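Local coordinates for protein exodeoxyribonuclease III (Methanosarcina mazei, PDB 5J8N) that probably cleaves DNA at abasic sites and removes nucleotides from the 3' ends of double-stranded DNA, using bound magnesium or manganese, at residues N10-R15 with E38-Q43; N58-A63 with G72-N77; E94-R99 with Q119-Y124. The protein carries 3 engineered substitutions. All coordinates share one frame; numbering follows the deposited sequence.

From the N terminus, contact 1 closes the loop that runs from Arg15 through helices 14-18 and 22-27 and strand 33-37 to Glu38. Contact 2 then closes a hairpin with eight residues between its segments, and contact 3 spans the strands 97-101 and 106-111 before helix 119-141. The three loops follow in series; none nests in or crosses another. Contacts 1 and 2 touch through Val41 O and Ser62 OG and through Leu14 and Thr39 packed on Phe60, so the magnesium-binding loops abut the edge of the first sheet. Leu98 of segment 94-99 packs on Tyr59 and Thr73, joining the second sheet to that hairpin, as expected of the two-sheet DNase I-like sandwich.

Contact 1. Residues N10-R15 with E38-Q43; sequences NVNGLR and ETKVSQ. With MG (magnesium ion), chain B.
Asn12 and Glu38 meet at the magnesium ion, which Asn12 OD1 and Glu38 OE1 each bind at 2.1 Å. The two oxygens are 2.9 Å apart, both turned to the metal, while the amide and carboxylate planes stand 51° apart. Four waters complete the six-coordinate shell; one donates to Glu38 OE2, another to Asn10 OD1. Asn10, predicted as a ligand in this family, thus reaches the ion here through water. Its OD1 also accepts from Asn12 N, an Asx turn, and its ND2 bonds Asp151; Asn12 ND2 is hydrogen-bonded to Tyr208 OH. With Glu38 CG anti to the backbone N (chi1 -161°) and the chain extended beyond, the carboxylate reaches across to the ion.

The tight part is the backbone of Gly13 and Leu14 against Glu38 and Thr39. Gly13 N donates to Glu38 O at 2.9 Å, and Leu14 N to Thr39 O at 2.8 Å. Leu14 CB packs 3.9 Å from Thr39 CB. Toward solvent the grip slackens: Lys40 NZ makes a weak 3.4 Å bond to Asn12 O, and a water bridges it to Asn12 OD1. Leu14 and Thr39 both lie against Phe60 of strand 57-61, Val11 rests on Val36 of strand 33-37, and Glu38 touches Tyr111 of strand 106-111.

Contact 2. Residues N58-A63 with G72-N77; sequences NYFVSA and GTFSKN
Tyr59 O takes the shortest bond between the two strands, from Thr73 N at 2.8 Å, and also receives a CA-H...O contact from Gly72 CA at 3.1 Å. The return bond runs from Tyr59 N to Thr73 O at 2.9 Å, less straight. Together they define Tyr59 and Thr73 as a hydrogen-bonded pair, flanked by the non-hydrogen-bonded pairs Asn58-Phe74 and Phe60-Gly72. The N-to-C directions of strand segments 58-61 and 72-75 are 174° apart, an antiparallel beta hairpin; 57-61 is an outermost strand of its six-stranded sheet, and 71-75 is paired antiparallel on its other side with 33-37.

On the face carrying Phe60 and Phe74, the rings form an offset edge-to-face pair, the edge of Phe60 turned toward the face of Phe74, planes 86° apart and Phe60 CZ 3.6 Å from Phe74 CZ. Because Phe60 CG sits beside the backbone N (chi1 -80°), its ring swings across the partner strand, and Gly72 CA lies over one face, 3.5 Å from Phe60 CD2, as a CH-pi contact. Asn58 CB presses on the Phe74 ring at 3.5 Å from CD2. Helix 48-51 covers both rings through Val50. On the reverse face, Thr73 OG1 bonds Asn109 ND2.

Contact 3. Residues E94-R99 with Q119-Y124; sequences EGRFLR and QERLGY
A three-residue salt-bridge network, Glu94 with Arg96 and Arg121, pins the turn entering strand 97-101 to the first turns of helix 119-141. Arg121 grips the Glu94 carboxylate end-on: NH2 donates to OE1 at 2.8 Å and NH1 to OE2 at 2.9 Å, each meeting the syn lone pair of its oxygen. The guanidinium and carboxylate planes are only 19° apart, nearly coplanar, as suits two paired bonds. Arg121 can reach this because its chain bends at chi2 and chi3 (-52° and -71°), curling the guanidinium over Tyr124, where NH1 stands above the centre of the ring.

Arg96 comes to the same carboxylate side-on. Its NE, 2.9 Å from Glu94 OE1, uses the anti lone pair, while its NH2 adds a bond to that oxygen, so OE1 accepts three N-H groups. The shared anion explains how the two arginine NH2 atoms can lie close together; the two guanidinium groups would probably keep Glu94 ionised. Arg96 NH1 bonds the carbonyl of Tyr111, a predicted active-site residue, so the network borders that region.

Tyr124 packs along the carboxylate without hydrogen-bonding it. Its OH, which is instead bonded to the carbonyl of Val90, lies 3.1 Å from Glu94 CD, and its CE2 is 3.3 Å from Glu94 OE1.

Contact 1. Residues N10-R15 with E38-Q43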
ATOM      1  N   ASN A  10      -4.892  -2.503  -3.183  1.00  9.68           N
ATOM      2  CA  ASN A  10      -5.090  -3.874  -2.692  1.00  9.64           C
ATOM      3  C   ASN A  10      -6.228  -4.487  -3.498  1.00  9.48           C
ATOM      4  O   ASN A  10      -7.377  -3.981  -3.425  1.00 10.62           O
ATOM      5  CB  ASN A  10      -5.421  -3.874  -1.197  1.00 10.23           C
ATOM      6  CG  ASN A  10      -5.752  -5.257  -0.679  1.00 10.79           C
ATOM      7  OD1 ASN A  10      -6.389  -6.063  -1.375  1.00 11.57           O
ATOM      8  ND2 ASN A  10      -5.332  -5.556   0.572  1.00 11.82           N
ATOM      9  N   VAL A  11      -5.876  -5.477  -4.308  1.00 10.49           N
ATOM     10  CA  VAL A  11      -6.785  -6.038  -5.294  1.00 10.71           C
ATOM     11  C   VAL A  11      -7.605  -7.201  -4.787  1.00 11.56           C
ATOM     12  O   VAL A  11      -8.509  -7.682  -5.470  1.00 12.52           O
ATOM     13  CB  VAL A  11      -6.033  -6.469  -6.559  1.00 11.94           C
ATOM     14  CG1 VAL A  11      -5.510  -5.215  -7.311  1.00 15.73           C
ATOM     15  CG2 VAL A  11      -4.906  -7.431  -6.300  1.00 12.46           C
ATOM     16  N   ASN A  12      -7.270  -7.692  -3.579  1.00 11.15           N
ATOM     17  CA  ASN A  12      -8.018  -8.803  -2.943  1.00 12.22           C
ATOM     18  C   ASN A  12      -8.061 -10.057  -3.834  1.00 13.36           C
ATOM     19  O   ASN A  12      -9.038 -10.802  -3.869  1.00 15.39           O
ATOM     20  CB  ASN A  12      -9.460  -8.389  -2.520  1.00 12.95           C
ATOM     21  CG  ASN A  12      -9.988  -9.217  -1.334  1.00 13.49           C
ATOM     22  OD1 ASN A  12      -9.228  -9.554  -0.371  1.00 14.29           O
ATOM     23  ND2 ASN A  12     -11.281  -9.430  -1.334  1.00 15.00           N
ATOM     24  N   GLY A  13      -6.911 -10.334  -4.447  1.00 11.81           N
ATOM     25  CA  GLY A  13      -6.723 -11.424  -5.368  1.00 12.19           C
ATOM     26  C   GLY A  13      -6.519 -10.934  -6.801  1.00 12.15           C
ATOM     27  O   GLY A  13      -7.463 -10.413  -7.459  1.00 12.34           O
ATOM     28  N   LEU A  14      -5.294 -11.084  -7.317  1.00 11.91           N
ATOM     29  CA  LEU A  14      -4.956 -10.500  -8.608  1.00 12.30           C
ATOM     30  C   LEU A  14      -5.623 -11.190  -9.757  1.00 12.89           C
ATOM     31  O   LEU A  14      -6.125 -10.525 -10.671  1.00 13.78           O
ATOM     32  CB  LEU A  14      -3.410 -10.525  -8.783  1.00 13.86           C
ATOM     33  CG  LEU A  14      -2.943  -9.855 -10.082  1.00 13.88           C
ATOM     34  CD1 LEU A  14      -3.370  -8.383 -10.159  1.00 16.09           C
ATOM     35  CD2 LEU A  14      -1.404 -10.007 -10.126  1.00 16.63           C
ATOM     36  N   ARG A  15      -5.696 -12.507  -9.762  1.00 12.49           N
ATOM     37  CA  ARG A  15      -6.368 -13.225 -10.831  1.00 12.97           C
ATOM     38  C   ARG A  15      -7.807 -12.750 -10.972  1.00 15.14           C
ATOM     39  O   ARG A  15      -8.272 -12.431 -12.090  1.00 14.74           O
ATOM     40  CB  ARG A  15      -6.344 -14.743 -10.560  1.00 13.04           C
ATOM     41  CG  ARG A  15      -6.949 -15.556 -11.718  1.00 14.61           C
ATOM     42  CD  ARG A  15      -7.512 -16.919 -11.258  1.00 14.41           C
ATOM     43  NE  ARG A  15      -8.476 -16.682 -10.193  1.00 15.24           N
ATOM     44  CZ  ARG A  15      -9.709 -16.217 -10.362  1.00 16.08           C
ATOM     45  NH1 ARG A  15     -10.164 -15.951 -11.608  1.00 15.71           N
ATOM     46  NH2 ARG A  15     -10.483 -15.978  -9.304  1.00 15.10           N
ATOM     47  N   GLU A  38      -1.867  -7.860  -1.997  1.00 11.21           N
ATOM     48  CA  GLU A  38      -2.693  -9.045  -1.807  1.00 11.52           C
ATOM     49  C   GLU A  38      -3.044  -9.671  -3.158  1.00 12.23           C
ATOM     50  O   GLU A  38      -4.195  -9.848  -3.547  1.00 12.45           O
ATOM     51  CB  GLU A  38      -3.952  -8.815  -0.960  1.00 12.57           C
ATOM     52  CG  GLU A  38      -4.451 -10.175  -0.438  1.00 13.11           C
ATOM     53  CD  GLU A  38      -5.665 -10.116   0.378  1.00 15.07           C
ATOM     54  OE1 GLU A  38      -6.424  -9.134   0.304  1.00 15.88           O
ATOM     55  OE2 GLU A  38      -5.942 -11.123   1.060  1.00 15.48           O
ATOM     56  N   THR A  39      -1.999 -10.121  -3.836  1.00 12.33           N
ATOM     57  CA  THR A  39      -2.158 -10.747  -5.134  1.00 11.49           C
ATOM     58  C   THR A  39      -2.756 -12.125  -4.991  1.00 11.92           C
ATOM     59  O   THR A  39      -3.404 -12.652  -5.904  1.00 12.99           O
ATOM     60  CB  THR A  39      -0.818 -10.877  -5.885  1.00 13.58           C
ATOM     61  OG1 THR A  39       0.033 -11.758  -5.115  1.00 13.59           O
ATOM     62  CG2 THR A  39      -0.171  -9.489  -6.045  1.00 14.73           C
ATOM     63  N   LYS A  40      -2.480 -12.798  -3.875  1.00 13.18           N
ATOM     64  CA  LYS A  40      -2.855 -14.190  -3.609  1.00 14.24           C
ATOM     65  C   LYS A  40      -2.229 -15.160  -4.634  1.00 14.79           C
ATOM     66  O   LYS A  40      -2.711 -16.296  -4.800  1.00 18.33           O
ATOM     67  CB  LYS A  40      -4.401 -14.376  -3.570  1.00 14.82           C
ATOM     68  CG  LYS A  40      -5.091 -13.522  -2.517  1.00 14.87           C
ATOM     69  CD  LYS A  40      -6.608 -13.831  -2.487  1.00 14.49           C
ATOM     70  CE  LYS A  40      -7.270 -12.924  -1.508  1.00 17.03           C
ATOM     71  NZ  LYS A  40      -8.785 -13.147  -1.434  1.00 20.35           N
ATOM     72  N   VAL A  41      -1.138 -14.732  -5.276  1.00 16.97           N
ATOM     73  CA  VAL A  41      -0.439 -15.529  -6.284  1.00 19.20           C
ATOM     74  C   VAL A  41       0.511 -16.485  -5.591  1.00 24.75           C
ATOM     75  O   VAL A  41       1.365 -16.028  -4.788  1.00 21.66           O
ATOM     76  CB  VAL A  41       0.371 -14.601  -7.222  1.00 21.24           C
ATOM     77  CG1 VAL A  41       1.383 -15.403  -8.021  1.00 24.44           C
ATOM     78  CG2 VAL A  41      -0.594 -13.791  -8.132  1.00 23.91           C
ATOM     79  N   SER A  42       0.379 -17.763  -5.947  1.00 25.00           N
ATOM     80  CA  SER A  42       1.170 -18.840  -5.385  1.00 29.34           C
ATOM     81  C   SER A  42       2.395 -19.082  -6.225  1.00 38.25           C
ATOM     82  O   SER A  42       2.293 -19.174  -7.451  1.00 36.08           O
ATOM     83  CB  SER A  42       0.384 -20.176  -5.329  1.00 26.59           C
ATOM     84  OG  SER A  42      -0.880 -20.077  -4.696  1.00 36.51           O
ATOM     85  N   GLN A  43       3.535 -19.274  -5.570  1.00 35.07           N
ATOM     86  CA  GLN A  43       4.724 -19.812  -6.259  1.00 42.76           C
ATOM     87  C   GLN A  43       5.064 -19.088  -7.572  1.00 43.48           C
ATOM     88  O   GLN A  43       5.402 -19.731  -8.574  1.00 41.50           O
ATOM     89  CB  GLN A  43       4.536 -21.312  -6.548  1.00 43.20           C
ATOM     90  CG  GLN A  43       4.478 -22.165  -5.288  1.00 49.13           C
ATOM     91  CD  GLN A  43       4.349 -23.658  -5.573  1.00 57.57           C
ATOM     92  OE1 GLN A  43       5.236 -24.274  -6.187  1.00 62.75           O
ATOM     93  NE2 GLN A  43       3.228 -24.242  -5.148  1.00 57.50           N
TER
HETATM   94 MG    MG B 301      -8.216  -8.724   1.219  1.00 14.59          MG
HETATM   95  O   HOH W   1      -8.394  -6.907   0.203  1.00 14.85           O
HETATM   96  O   HOH W   2      -9.975 -12.311   1.029  1.00 21.89           O
HETATM   97  O   HOH W   3      -4.867 -14.374  -7.589  1.00 15.13           O
HETATM   98  O   HOH W   4      -8.189 -10.548   2.193  1.00 16.54           O
HETATM   99  O   HOH W   5      -9.897  -8.227   2.203  1.00 15.94           O
HETATM  100  O   HOH W   6      -6.976  -7.815   2.716  1.00 17.32           O

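Contact 2. Residues N58-A63 with G72-N77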
ATOM      1  N   ASN A  58       7.790  -5.434 -14.551  1.00 17.54           N
ATOM      2  CA  ASN A  58       7.013  -5.847 -13.390  1.00 16.81           C
ATOM      3  C   ASN A  58       7.804  -6.774 -12.486  1.00 14.07           C
ATOM      4  O   ASN A  58       8.660  -7.519 -12.974  1.00 14.53           O
ATOM      5  CB  ASN A  58       5.701  -6.526 -13.826  1.00 19.43           C
ATOM      6  CG  ASN A  58       5.906  -7.907 -14.382  1.00 21.25           C
ATOM      7  OD1 ASN A  58       5.887  -8.892 -13.637  1.00 28.19           O
ATOM      8  ND2 ASN A  58       6.182  -8.001 -15.684  1.00 30.89           N
ATOM      9  N   TYR A  59       7.492  -6.673 -11.193  1.00 13.42           N
ATOM     10  CA  TYR A  59       8.229  -7.420 -10.143  1.00 12.56           C
ATOM     11  C   TYR A  59       7.242  -7.870  -9.109  1.00 12.20           C
ATOM     12  O   TYR A  59       6.417  -7.067  -8.667  1.00 14.36           O
ATOM     13  CB  TYR A  59       9.317  -6.541  -9.499  1.00 16.15           C
ATOM     14  CG  TYR A  59      10.203  -5.929 -10.573  1.00 15.16           C
ATOM     15  CD1 TYR A  59      11.211  -6.662 -11.143  1.00 16.03           C
ATOM     16  CD2 TYR A  59       9.942  -4.656 -11.056  1.00 15.02           C
ATOM     17  CE1 TYR A  59      11.975  -6.119 -12.179  1.00 17.47           C
ATOM     18  CE2 TYR A  59      10.682  -4.149 -12.066  1.00 13.91           C
ATOM     19  CZ  TYR A  59      11.679  -4.837 -12.608  1.00 15.20           C
ATOM     20  OH  TYR A  59      12.401  -4.341 -13.683  1.00 17.06           O
ATOM     21  N   PHE A  60       7.295  -9.132  -8.696  1.00 14.00           N
ATOM     22  CA  PHE A  60       6.336  -9.680  -7.752  1.00 12.91           C
ATOM     23  C   PHE A  60       7.038 -10.462  -6.676  1.00 13.78           C
ATOM     24  O   PHE A  60       8.111 -11.101  -6.961  1.00 17.00           O
ATOM     25  CB  PHE A  60       5.350 -10.647  -8.462  1.00 14.29           C
ATOM     26  CG  PHE A  60       4.247  -9.935  -9.197  1.00 15.40           C
ATOM     27  CD1 PHE A  60       4.458  -9.452 -10.486  1.00 20.27           C
ATOM     28  CD2 PHE A  60       3.047  -9.639  -8.536  1.00 15.74           C
ATOM     29  CE1 PHE A  60       3.405  -8.753 -11.141  1.00 17.91           C
ATOM     30  CE2 PHE A  60       1.995  -8.971  -9.176  1.00 17.20           C
ATOM     31  CZ  PHE A  60       2.192  -8.529 -10.485  1.00 17.66           C
ATOM     32  N   VAL A  61       6.423 -10.502  -5.504  1.00 13.64           N
ATOM     33  CA  VAL A  61       6.879 -11.432  -4.445  1.00 15.24           C
ATOM     34  C   VAL A  61       5.653 -12.195  -3.994  1.00 16.72           C
ATOM     35  O   VAL A  61       4.541 -11.625  -3.865  1.00 14.73           O
ATOM     36  CB  VAL A  61       7.576 -10.697  -3.295  1.00 18.20           C
ATOM     37  CG1 VAL A  61       6.689  -9.792  -2.568  1.00 20.25           C
ATOM     38  CG2 VAL A  61       8.242 -11.727  -2.313  1.00 19.66           C
ATOM     39  N   SER A  62       5.852 -13.486  -3.828  1.00 16.16           N
ATOM     40  CA  SER A  62       4.834 -14.412  -3.319  1.00 16.12           C
ATOM     41  C   SER A  62       5.144 -14.852  -1.899  1.00 15.39           C
ATOM     42  O   SER A  62       6.337 -15.022  -1.519  1.00 17.67           O
ATOM     43  CB  SER A  62       4.800 -15.679  -4.150  1.00 18.88           C
ATOM     44  OG  SER A  62       3.991 -15.620  -5.334  1.00 24.77           O
ATOM     45  N   ALA A  63       4.086 -15.095  -1.127  1.00 15.17           N
ATOM     46  CA  ALA A  63       4.218 -15.743   0.148  1.00 17.37           C
ATOM     47  C   ALA A  63       4.573 -17.186  -0.028  1.00 18.61           C
ATOM     48  O   ALA A  63       4.343 -17.774  -1.088  1.00 19.54           O
ATOM     49  CB  ALA A  63       2.911 -15.641   0.930  1.00 17.12           C
ATOM     50  N   GLY A  72       3.056  -6.741  -5.812  1.00 11.58           N
ATOM     51  CA  GLY A  72       3.790  -6.559  -7.066  1.00 12.72           C
ATOM     52  C   GLY A  72       3.829  -5.083  -7.427  1.00 11.39           C
ATOM     53  O   GLY A  72       2.966  -4.287  -7.013  1.00 11.67           O
ATOM     54  N   THR A  73       4.842  -4.744  -8.202  1.00 11.72           N
ATOM     55  CA  THR A  73       5.060  -3.378  -8.679  1.00 11.28           C
ATOM     56  C   THR A  73       5.327  -3.424 -10.156  1.00 11.75           C
ATOM     57  O   THR A  73       6.180  -4.135 -10.644  1.00 12.81           O
ATOM     58  CB  THR A  73       6.260  -2.750  -7.962  1.00 11.18           C
ATOM     59  OG1 THR A  73       5.919  -2.621  -6.590  1.00 11.93           O
ATOM     60  CG2 THR A  73       6.623  -1.366  -8.529  1.00 12.39           C
ATOM     61  N   PHE A  74       4.559  -2.611 -10.877  1.00 12.28           N
ATOM     62  CA  PHE A  74       4.776  -2.314 -12.298  1.00 13.81           C
ATOM     63  C   PHE A  74       5.330  -0.920 -12.462  1.00 12.58           C
ATOM     64  O   PHE A  74       4.836   0.005 -11.821  1.00 13.60           O
ATOM     65  CB  PHE A  74       3.445  -2.363 -13.067  1.00 12.26           C
ATOM     66  CG  PHE A  74       2.740  -3.677 -13.011  1.00 12.03           C
ATOM     67  CD1 PHE A  74       1.928  -4.007 -11.904  1.00 13.66           C
ATOM     68  CD2 PHE A  74       2.841  -4.555 -14.070  1.00 14.47           C
ATOM     69  CE1 PHE A  74       1.230  -5.229 -11.880  1.00 14.53           C
ATOM     70  CE2 PHE A  74       2.174  -5.784 -14.053  1.00 14.81           C
ATOM     71  CZ  PHE A  74       1.362  -6.091 -12.942  1.00 14.67           C
ATOM     72  N   SER A  75       6.308  -0.729 -13.343  1.00 12.73           N
ATOM     73  CA  SER A  75       6.790   0.633 -13.582  1.00 13.46           C
ATOM     74  C   SER A  75       7.242   0.768 -15.000  1.00 14.87           C
ATOM     75  O   SER A  75       7.844  -0.125 -15.617  1.00 15.43           O
ATOM     76  CB  SER A  75       7.911   1.065 -12.586  1.00 17.07           C
ATOM     77  OG  SER A  75       8.987   0.177 -12.612  1.00 18.35           O
ATOM     78  N   LYS A  76       7.026   1.972 -15.529  1.00 14.32           N
ATOM     79  CA  LYS A  76       7.499   2.265 -16.874  1.00 16.38           C
ATOM     80  C   LYS A  76       9.032   2.300 -16.944  1.00 16.00           C
ATOM     81  O   LYS A  76       9.601   1.891 -17.957  1.00 18.77           O
ATOM     82  CB  LYS A  76       6.925   3.615 -17.383  1.00 14.89           C
ATOM     83  CG  LYS A  76       5.409   3.568 -17.528  1.00 16.09           C
ATOM     84  CD  LYS A  76       4.877   4.844 -18.218  1.00 15.62           C
ATOM     85  CE  LYS A  76       3.360   4.819 -18.321  1.00 17.49           C
ATOM     86  NZ  LYS A  76       2.905   5.963 -19.192  1.00 17.88           N
ATOM     87  N   ASN A  77       9.658   2.782 -15.875  1.00 16.61           N
ATOM     88  CA  ASN A  77      11.124   2.819 -15.774  1.00 18.27           C
ATOM     89  C   ASN A  77      11.652   1.586 -15.026  1.00 15.93           C
ATOM     90  O   ASN A  77      11.007   1.111 -14.095  1.00 16.43           O
ATOM     91  CB  ASN A  77      11.580   4.083 -15.055  1.00 23.88           C
ATOM     92  CG  ASN A  77      11.367   5.351 -15.892  1.00 24.32           C
ATOM     93  OD1 ASN A  77      11.303   5.300 -17.113  1.00 28.34           O
ATOM     94  ND2 ASN A  77      11.261   6.474 -15.214  1.00 32.98           N
TER

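Contact 3. Residues E94-R99 with Q119-Y124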
ATOM      1  N   GLU A  94       6.208 -14.159   4.217  1.00 14.92           N
ATOM      2  CA  GLU A  94       4.796 -13.869   3.943  1.00 15.19           C
ATOM      3  C   GLU A  94       4.598 -13.005   2.712  1.00 15.52           C
ATOM      4  O   GLU A  94       3.462 -12.709   2.351  1.00 14.53           O
ATOM      5  CB  GLU A  94       4.136 -13.247   5.167  1.00 16.68           C
ATOM      6  CG  GLU A  94       4.040 -14.258   6.314  1.00 16.68           C
ATOM      7  CD  GLU A  94       2.973 -13.911   7.354  1.00 17.94           C
ATOM      8  OE1 GLU A  94       2.231 -12.905   7.229  1.00 18.48           O
ATOM      9  OE2 GLU A  94       2.950 -14.651   8.393  1.00 19.86           O
ATOM     10  N   GLY A  95       5.661 -12.628   2.029  1.00 13.99           N
ATOM     11  CA  GLY A  95       5.525 -11.939   0.735  1.00 13.64           C
ATOM     12  C   GLY A  95       4.738 -10.664   0.776  1.00 13.96           C
ATOM     13  O   GLY A  95       3.914 -10.387  -0.140  1.00 13.54           O
ATOM     14  N   ARG A  96       5.056  -9.820   1.757  1.00 12.87           N
ATOM     15  CA  ARG A  96       4.332  -8.591   2.015  1.00 13.09           C
ATOM     16  C   ARG A  96       5.072  -7.334   1.643  1.00 11.36           C
ATOM     17  O   ARG A  96       4.516  -6.257   1.816  1.00 14.09           O
ATOM     18  CB  ARG A  96       4.029  -8.491   3.528  1.00 17.53           C
ATOM     19  CG  ARG A  96       3.099  -9.545   4.032  1.00 17.28           C
ATOM     20  CD  ARG A  96       2.917  -9.350   5.542  1.00 16.88           C
ATOM     21  NE  ARG A  96       1.980 -10.378   5.915  1.00 17.65           N
ATOM     22  CZ  ARG A  96       0.690 -10.289   5.709  1.00 17.31           C
ATOM     23  NH1 ARG A  96       0.176  -9.168   5.217  1.00 14.71           N
ATOM     24  NH2 ARG A  96      -0.107 -11.325   6.038  1.00 18.45           N
ATOM     25  N   PHE A  97       6.317  -7.437   1.157  1.00 12.81           N
ATOM     26  CA  PHE A  97       7.199  -6.283   1.080  1.00 12.05           C
ATOM     27  C   PHE A  97       8.023  -6.369  -0.171  1.00 13.16           C
ATOM     28  O   PHE A  97       8.749  -7.340  -0.396  1.00 14.19           O
ATOM     29  CB  PHE A  97       8.088  -6.271   2.324  1.00 13.19           C
ATOM     30  CG  PHE A  97       9.040  -5.133   2.415  1.00 14.04           C
ATOM     31  CD1 PHE A  97      10.225  -5.146   1.717  1.00 13.93           C
ATOM     32  CD2 PHE A  97       8.744  -4.050   3.270  1.00 15.69           C
ATOM     33  CE1 PHE A  97      11.176  -4.052   1.876  1.00 16.03           C
ATOM     34  CE2 PHE A  97       9.671  -2.998   3.431  1.00 16.86           C
ATOM     35  CZ  PHE A  97      10.836  -3.012   2.700  1.00 15.52           C
ATOM     36  N   LEU A  98       7.935  -5.323  -0.965  1.00 11.75           N
ATOM     37  CA  LEU A  98       8.732  -5.252  -2.201  1.00 12.55           C
ATOM     38  C   LEU A  98       9.330  -3.872  -2.381  1.00 12.34           C
ATOM     39  O   LEU A  98       8.583  -2.866  -2.468  1.00 12.53           O
ATOM     40  CB  LEU A  98       7.822  -5.641  -3.390  1.00 13.93           C
ATOM     41  CG  LEU A  98       8.462  -5.569  -4.758  1.00 16.62           C
ATOM     42  CD1 LEU A  98       9.529  -6.557  -4.822  1.00 18.79           C
ATOM     43  CD2 LEU A  98       7.399  -5.859  -5.850  1.00 20.47           C
ATOM     44  N   ARG A  99      10.650  -3.813  -2.428  1.00 12.34           N
ATOM     45  CA  ARG A  99      11.404  -2.574  -2.627  1.00 12.12           C
ATOM     46  C   ARG A  99      11.890  -2.466  -4.047  1.00 13.18           C
ATOM     47  O   ARG A  99      12.536  -3.384  -4.592  1.00 13.28           O
ATOM     48  CB  ARG A  99      12.564  -2.530  -1.646  1.00 13.03           C
ATOM     49  CG  ARG A  99      13.539  -1.401  -1.927  1.00 14.00           C
ATOM     50  CD  ARG A  99      14.626  -1.360  -0.878  1.00 14.73           C
ATOM     51  NE  ARG A  99      15.684  -0.411  -1.257  1.00 13.67           N
ATOM     52  CZ  ARG A  99      16.774  -0.245  -0.564  1.00 15.82           C
ATOM     53  NH1 ARG A  99      16.963  -0.884   0.556  1.00 17.56           N
ATOM     54  NH2 ARG A  99      17.695   0.601  -1.025  1.00 16.72           N
ATOM     55  N   GLN A 119      -5.057 -12.983  18.547  1.00 30.17           N
ATOM     56  CA  GLN A 119      -4.071 -12.239  19.311  1.00 30.72           C
ATOM     57  C   GLN A 119      -2.700 -12.460  18.712  1.00 30.07           C
ATOM     58  O   GLN A 119      -1.889 -11.538  18.632  1.00 28.90           O
ATOM     59  CB  GLN A 119      -4.070 -12.682  20.775  1.00 37.91           C
ATOM     60  CG  GLN A 119      -4.573 -11.626  21.732  1.00 45.98           C
ATOM     61  CD  GLN A 119      -3.893 -10.281  21.534  1.00 55.77           C
ATOM     62  OE1 GLN A 119      -2.687 -10.199  21.260  1.00 62.02           O
ATOM     63  NE2 GLN A 119      -4.672  -9.208  21.664  1.00 56.15           N
ATOM     64  N   GLU A 120      -2.423 -13.675  18.262  1.00 28.79           N
ATOM     65  CA  GLU A 120      -1.077 -13.926  17.781  1.00 28.12           C
ATOM     66  C   GLU A 120      -0.861 -13.123  16.483  1.00 25.01           C
ATOM     67  O   GLU A 120       0.256 -12.611  16.235  1.00 27.18           O
ATOM     68  CB  GLU A 120      -0.839 -15.417  17.577  1.00 35.63           C
ATOM     69  CG  GLU A 120       0.464 -15.756  16.921  1.00 48.52           C
ATOM     70  CD  GLU A 120       0.265 -16.415  15.588  1.00 61.15           C
ATOM     71  OE1 GLU A 120      -0.747 -17.132  15.409  1.00 67.49           O
ATOM     72  OE2 GLU A 120       1.111 -16.185  14.707  1.00 65.06           O
ATOM     73  N   ARG A 121      -1.904 -12.969  15.668  1.00 22.70           N
ATOM     74  CA  ARG A 121      -1.709 -12.237  14.431  1.00 20.86           C
ATOM     75  C   ARG A 121      -1.688 -10.743  14.697  1.00 19.87           C
ATOM     76  O   ARG A 121      -0.990 -10.025  13.995  1.00 19.26           O
ATOM     77  CB  ARG A 121      -2.764 -12.560  13.366  1.00 22.99           C
ATOM     78  CG  ARG A 121      -2.588 -13.942  12.759  1.00 24.85           C
ATOM     79  CD  ARG A 121      -1.167 -14.167  12.242  1.00 23.71           C
ATOM     80  NE  ARG A 121      -0.927 -13.365  11.053  1.00 24.61           N
ATOM     81  CZ  ARG A 121       0.169 -13.422  10.314  1.00 18.86           C
ATOM     82  NH1 ARG A 121       1.183 -14.207  10.646  1.00 22.32           N
ATOM     83  NH2 ARG A 121       0.222 -12.683   9.236  1.00 18.85           N
ATOM     84  N   LEU A 122      -2.391 -10.300  15.732  1.00 21.44           N
ATOM     85  CA  LEU A 122      -2.258  -8.892  16.131  1.00 20.18           C
ATOM     86  C   LEU A 122      -0.786  -8.656  16.583  1.00 17.90           C
ATOM     87  O   LEU A 122      -0.176  -7.647  16.191  1.00 18.29           O
ATOM     88  CB  LEU A 122      -3.236  -8.536  17.263  1.00 22.50           C
ATOM     89  CG  LEU A 122      -3.046  -7.121  17.839  1.00 23.55           C
ATOM     90  CD1 LEU A 122      -3.186  -6.051  16.743  1.00 23.70           C
ATOM     91  CD2 LEU A 122      -4.047  -6.871  18.974  1.00 23.70           C
ATOM     92  N   GLY A 123      -0.210  -9.599  17.299  1.00 20.52           N
ATOM     93  CA  GLY A 123       1.172  -9.504  17.762  1.00 20.16           C
ATOM     94  C   GLY A 123       2.095  -9.438  16.564  1.00 20.17           C
ATOM     95  O   GLY A 123       3.041  -8.638  16.543  1.00 20.09           O
ATOM     96  N   TYR A 124       1.821 -10.254  15.558  1.00 18.65           N
ATOM     97  CA  TYR A 124       2.642 -10.314  14.374  1.00 18.19           C
ATOM     98  C   TYR A 124       2.566  -8.994  13.633  1.00 17.32           C
ATOM     99  O   TYR A 124       3.581  -8.473  13.153  1.00 16.36           O
ATOM    100  CB  TYR A 124       2.178 -11.479  13.467  1.00 18.06           C
ATOM    101  CG  TYR A 124       3.006 -11.683  12.203  1.00 17.43           C
ATOM    102  CD1 TYR A 124       4.101 -12.561  12.210  1.00 17.80           C
ATOM    103  CD2 TYR A 124       2.687 -11.059  11.013  1.00 16.57           C
ATOM    104  CE1 TYR A 124       4.846 -12.742  11.054  1.00 19.29           C
ATOM    105  CE2 TYR A 124       3.419 -11.252   9.861  1.00 16.27           C
ATOM    106  CZ  TYR A 124       4.497 -12.104   9.892  1.00 17.32           C
ATOM    107  OH  TYR A 124       5.202 -12.265   8.733  1.00 19.30           O
TER